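Local coordinates for protein tetraacyldisaccharide 4'-kinase (Aquifex aeolicus, PDB 4ITL) that probably transfers the gamma-phosphate of ATP to the 4'-position of a tetraacyldisaccharide 1-phosphate, forming lipid IVA in lipid A biosynthesis, at residues Phe202-Glu207 and Val298-Glu303. Sequence-based numbering, arbitrary orientation.
With ACP (phosphomethylphosphonic acid adenylate ester), chain B.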
loop_
_atom_site.group_PDB
_atom_site.type_symbol
_atom_site.label_atom_id
_atom_site.label_comp_id
_atom_site.label_asym_id
_atom_site.label_seq_id
_atom_site.Cartn_x
_atom_site.Cartn_y
_atom_site.Cartn_z
ATOM N N PHE A 202 -10.458 13.415 0.840
ATOM C CA PHE A 202 -9.142 13.964 1.085
ATOM C C PHE A 202 -8.205 13.684 -0.070
ATOM O O PHE A 202 -7.966 12.556 -0.400
ATOM C CB PHE A 202 -8.552 13.293 2.315
ATOM C CG PHE A 202 -9.393 13.460 3.505
ATOM C CD1 PHE A 202 -9.307 14.612 4.264
ATOM C CD2 PHE A 202 -10.334 12.508 3.833
ATOM C CE1 PHE A 202 -10.133 14.798 5.361
ATOM C CE2 PHE A 202 -11.162 12.687 4.921
ATOM C CZ PHE A 202 -11.067 13.828 5.683
ATOM N N LYS A 203 -7.613 14.702 -0.649
ATOM C CA LYS A 203 -6.609 14.462 -1.685
ATOM C C LYS A 203 -5.256 14.062 -1.095
ATOM O O LYS A 203 -4.789 14.665 -0.109
ATOM C CB LYS A 203 -6.440 15.740 -2.511
ATOM C CG LYS A 203 -7.610 16.058 -3.411
ATOM C CD LYS A 203 -7.182 17.147 -4.400
ATOM C CE LYS A 203 -8.334 17.675 -5.217
ATOM N NZ LYS A 203 -7.955 19.007 -5.738
ATOM N N MET A 204 -4.622 13.048 -1.690
ATOM C CA MET A 204 -3.291 12.605 -1.260
ATOM C C MET A 204 -2.231 12.918 -2.310
ATOM O O MET A 204 -2.425 12.628 -3.494
ATOM C CB MET A 204 -3.268 11.100 -1.041
ATOM C CG MET A 204 -1.918 10.563 -0.647
ATOM S SD MET A 204 -2.078 8.836 -0.174
ATOM C CE MET A 204 -0.743 8.092 -1.054
ATOM N N PHE A 205 -1.122 13.495 -1.863
ATOM C CA PHE A 205 0.000 13.858 -2.737
ATOM C C PHE A 205 1.279 13.158 -2.263
ATOM O O PHE A 205 1.510 13.020 -1.061
ATOM C CB PHE A 205 0.242 15.368 -2.712
ATOM C CG PHE A 205 -0.817 16.173 -3.435
ATOM C CD1 PHE A 205 -0.642 16.569 -4.756
ATOM C CD2 PHE A 205 -1.973 16.548 -2.786
ATOM C CE1 PHE A 205 -1.630 17.350 -5.409
ATOM C CE2 PHE A 205 -2.935 17.322 -3.419
ATOM C CZ PHE A 205 -2.763 17.716 -4.731
ATOM N N ARG A 206 2.086 12.696 -3.212
ATOM C CA ARG A 206 3.404 12.178 -2.918
ATOM C C ARG A 206 4.414 13.241 -3.273
ATOM O O ARG A 206 4.490 13.683 -4.433
ATOM C CB ARG A 206 3.664 10.887 -3.694
ATOM C CG ARG A 206 2.765 9.743 -3.218
ATOM C CD ARG A 206 2.970 8.460 -4.007
ATOM N NE ARG A 206 2.735 8.703 -5.416
ATOM C CZ ARG A 206 2.984 7.819 -6.371
ATOM N NH1 ARG A 206 3.438 6.620 -6.059
ATOM N NH2 ARG A 206 2.782 8.137 -7.636
ATOM N N GLU A 207 5.161 13.694 -2.266
ATOM C CA GLU A 207 6.168 14.756 -2.491
ATOM C C GLU A 207 7.541 14.085 -2.613
ATOM O O GLU A 207 8.125 13.621 -1.626
ATOM C CB GLU A 207 6.146 15.744 -1.333
ATOM C CG GLU A 207 7.095 16.937 -1.407
ATOM C CD GLU A 207 7.407 17.449 -0.013
ATOM O OE1 GLU A 207 7.079 18.598 0.305
ATOM O OE2 GLU A 207 7.962 16.680 0.791
ATOM N N VAL A 298 4.325 11.679 2.139
ATOM C CA VAL A 298 2.903 11.596 1.827
ATOM C C VAL A 298 2.254 12.796 2.526
ATOM O O VAL A 298 2.444 13.044 3.724
ATOM C CB VAL A 298 2.274 10.265 2.299
ATOM C CG1 VAL A 298 0.738 10.307 2.130
ATOM C CG2 VAL A 298 2.876 9.094 1.515
ATOM N N LYS A 299 1.508 13.547 1.782
ATOM C CA LYS A 299 0.817 14.656 2.348
ATOM C C LYS A 299 -0.670 14.627 2.030
ATOM O O LYS A 299 -1.045 14.318 0.937
ATOM C CB LYS A 299 1.445 15.935 1.853
ATOM C CG LYS A 299 2.927 16.003 2.081
ATOM C CD LYS A 299 3.451 17.360 1.794
ATOM C CE LYS A 299 3.246 18.238 2.996
ATOM N NZ LYS A 299 4.222 19.327 2.999
ATOM N N LEU A 300 -1.483 14.942 3.020
ATOM C CA LEU A 300 -2.937 14.921 2.907
ATOM C C LEU A 300 -3.546 16.294 3.118
ATOM O O LEU A 300 -3.232 16.933 4.071
ATOM C CB LEU A 300 -3.530 13.984 3.969
ATOM C CG LEU A 300 -3.777 12.530 3.715
ATOM C CD1 LEU A 300 -4.716 12.343 2.585
ATOM C CD2 LEU A 300 -2.504 11.759 3.534
ATOM N N GLU A 301 -4.459 16.711 2.262
ATOM C CA GLU A 301 -5.316 17.863 2.564
ATOM C C GLU A 301 -6.213 17.645 3.762
ATOM O O GLU A 301 -6.650 16.543 4.047
ATOM C CB GLU A 301 -6.200 18.190 1.392
ATOM C CG GLU A 301 -5.435 18.615 0.202
ATOM C CD GLU A 301 -6.383 19.018 -0.908
ATOM O OE1 GLU A 301 -7.627 18.898 -0.685
ATOM O OE2 GLU A 301 -5.881 19.463 -1.977
ATOM N N ARG A 302 -6.506 18.738 4.442
ATOM C CA ARG A 302 -7.415 18.750 5.584
ATOM C C ARG A 302 -7.058 17.672 6.609
ATOM O O ARG A 302 -7.896 16.886 7.068
ATOM C CB ARG A 302 -8.890 18.697 5.121
ATOM C CG ARG A 302 -9.487 20.100 4.771
ATOM C CD ARG A 302 -10.995 20.026 4.342
ATOM N NE ARG A 302 -11.143 19.088 3.220
ATOM C CZ ARG A 302 -11.147 19.435 1.932
ATOM N NH1 ARG A 302 -11.061 20.721 1.578
ATOM N NH2 ARG A 302 -11.256 18.492 0.995
ATOM N N GLU A 303 -5.797 17.677 7.003
ATOM C CA GLU A 303 -5.268 16.642 7.880
ATOM C C GLU A 303 -5.938 16.693 9.238
ATOM O O GLU A 303 -6.178 15.667 9.881
ATOM C CB GLU A 303 -3.770 16.849 8.059
ATOM C CG GLU A 303 -3.130 15.862 8.991
ATOM C CD GLU A 303 -1.614 15.870 8.872
ATOM O OE1 GLU A 303 -1.094 15.292 7.880
ATOM O OE2 GLU A 303 -0.957 16.473 9.757
HETATM P PG ACP B . -0.624 -2.916 -4.109
HETATM O O1G ACP B . -0.257 -4.313 -3.650
HETATM O O2G ACP B . -2.135 -2.733 -4.369
HETATM O O3G ACP B . 0.127 -2.652 -5.453
HETATM P PB ACP B . 0.090 -0.080 -3.319
HETATM O O1B ACP B . 0.535 0.666 -2.078
HETATM O O2B ACP B . -1.323 0.417 -3.628
HETATM C C3B ACP B . -0.013 -1.813 -2.766
HETATM P PA ACP B . 1.850 1.353 -4.972
HETATM O O1A ACP B . 1.237 2.727 -5.145
HETATM O O2A ACP B . 2.482 0.806 -6.202
HETATM O O3A ACP B . 0.797 0.161 -4.700
HETATM O "O5'" ACP B . 2.938 1.456 -3.808
HETATM C "C5'" ACP B . 3.801 0.351 -3.596
HETATM C "C4'" ACP B . 5.183 0.814 -3.148
HETATM O "O4'" ACP B . 5.940 0.926 -4.354
HETATM C "C3'" ACP B . 5.281 2.150 -2.493
HETATM O "O3'" ACP B . 5.122 2.135 -1.142
HETATM C "C2'" ACP B . 6.661 2.574 -2.876
HETATM O "O2'" ACP B . 7.701 2.017 -2.133
HETATM C "C1'" ACP B . 6.730 2.070 -4.265
HETATM N N9 ACP B . 6.335 3.038 -5.285
HETATM C C8 ACP B . 5.252 2.995 -6.099
HETATM N N7 ACP B . 5.272 4.074 -6.912
HETATM C C5 ACP B . 6.376 4.789 -6.650
HETATM C C6 ACP B . 6.922 5.969 -7.154
HETATM N N6 ACP B . 6.249 6.689 -8.208
HETATM N N1 ACP B . 8.061 6.447 -6.638
HETATM C C2 ACP B . 8.706 5.814 -5.627
HETATM N N3 ACP B . 8.224 4.664 -5.106
HETATM C C4 ACP B . 7.065 4.148 -5.596
#
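The F202 ring presents an edge to the backbone of the turn after strand 291-300: E301 O lies near the ring plane, 3.3 Å from CD1, and CB of R302 touches CE1. Three residues on, the F205 ring also meets oxygens at its edge, E301 OE2 reaching CE2 at 3.9 Å with the carboxylate turned 29° from the ring. Strand 202-207 pairs antiparallel with strand 298-300, the end of strand 291-300, in the P-loop NTPase-type fold of LpxK. F205 and K299 form the hydrogen-bonded pair, each N bonded to the other's O at 2.9 Å and both bonds nearly straight; E301 N to K203 O adds a third bond just past the strand end. K203 and E301 run side by side, pointing the same way, the aliphatic chain of K203 against the carboxylate (CD to OE2 3.6 Å). K203 NZ stops short of a salt bridge here and makes one with E194. With an alanine in place of E301, the K203 methylenes and the F205 edge would probably lose the carboxylate beside them, and the K203 ammonium a nearby negative charge. On the other face, CG of M204, anti to its own N (chi1 178°), carries the thioether across CG1 of V298, while CD1 of L300 reaches back to CB of F202 at 4.0 Å. Helix 51-61, whose first turn carries the last of the residues predicted to bind ATP, packs on V298 and L300 through Y57, and L306 of helix 303-311 meets F202 and L300. R206, on the M204 face, is bound by E189 and Q240 and points its guanidinium at the ATP analogue ACP, whose N7 lies at the group's edge, 3.3 Å from R206 NH1.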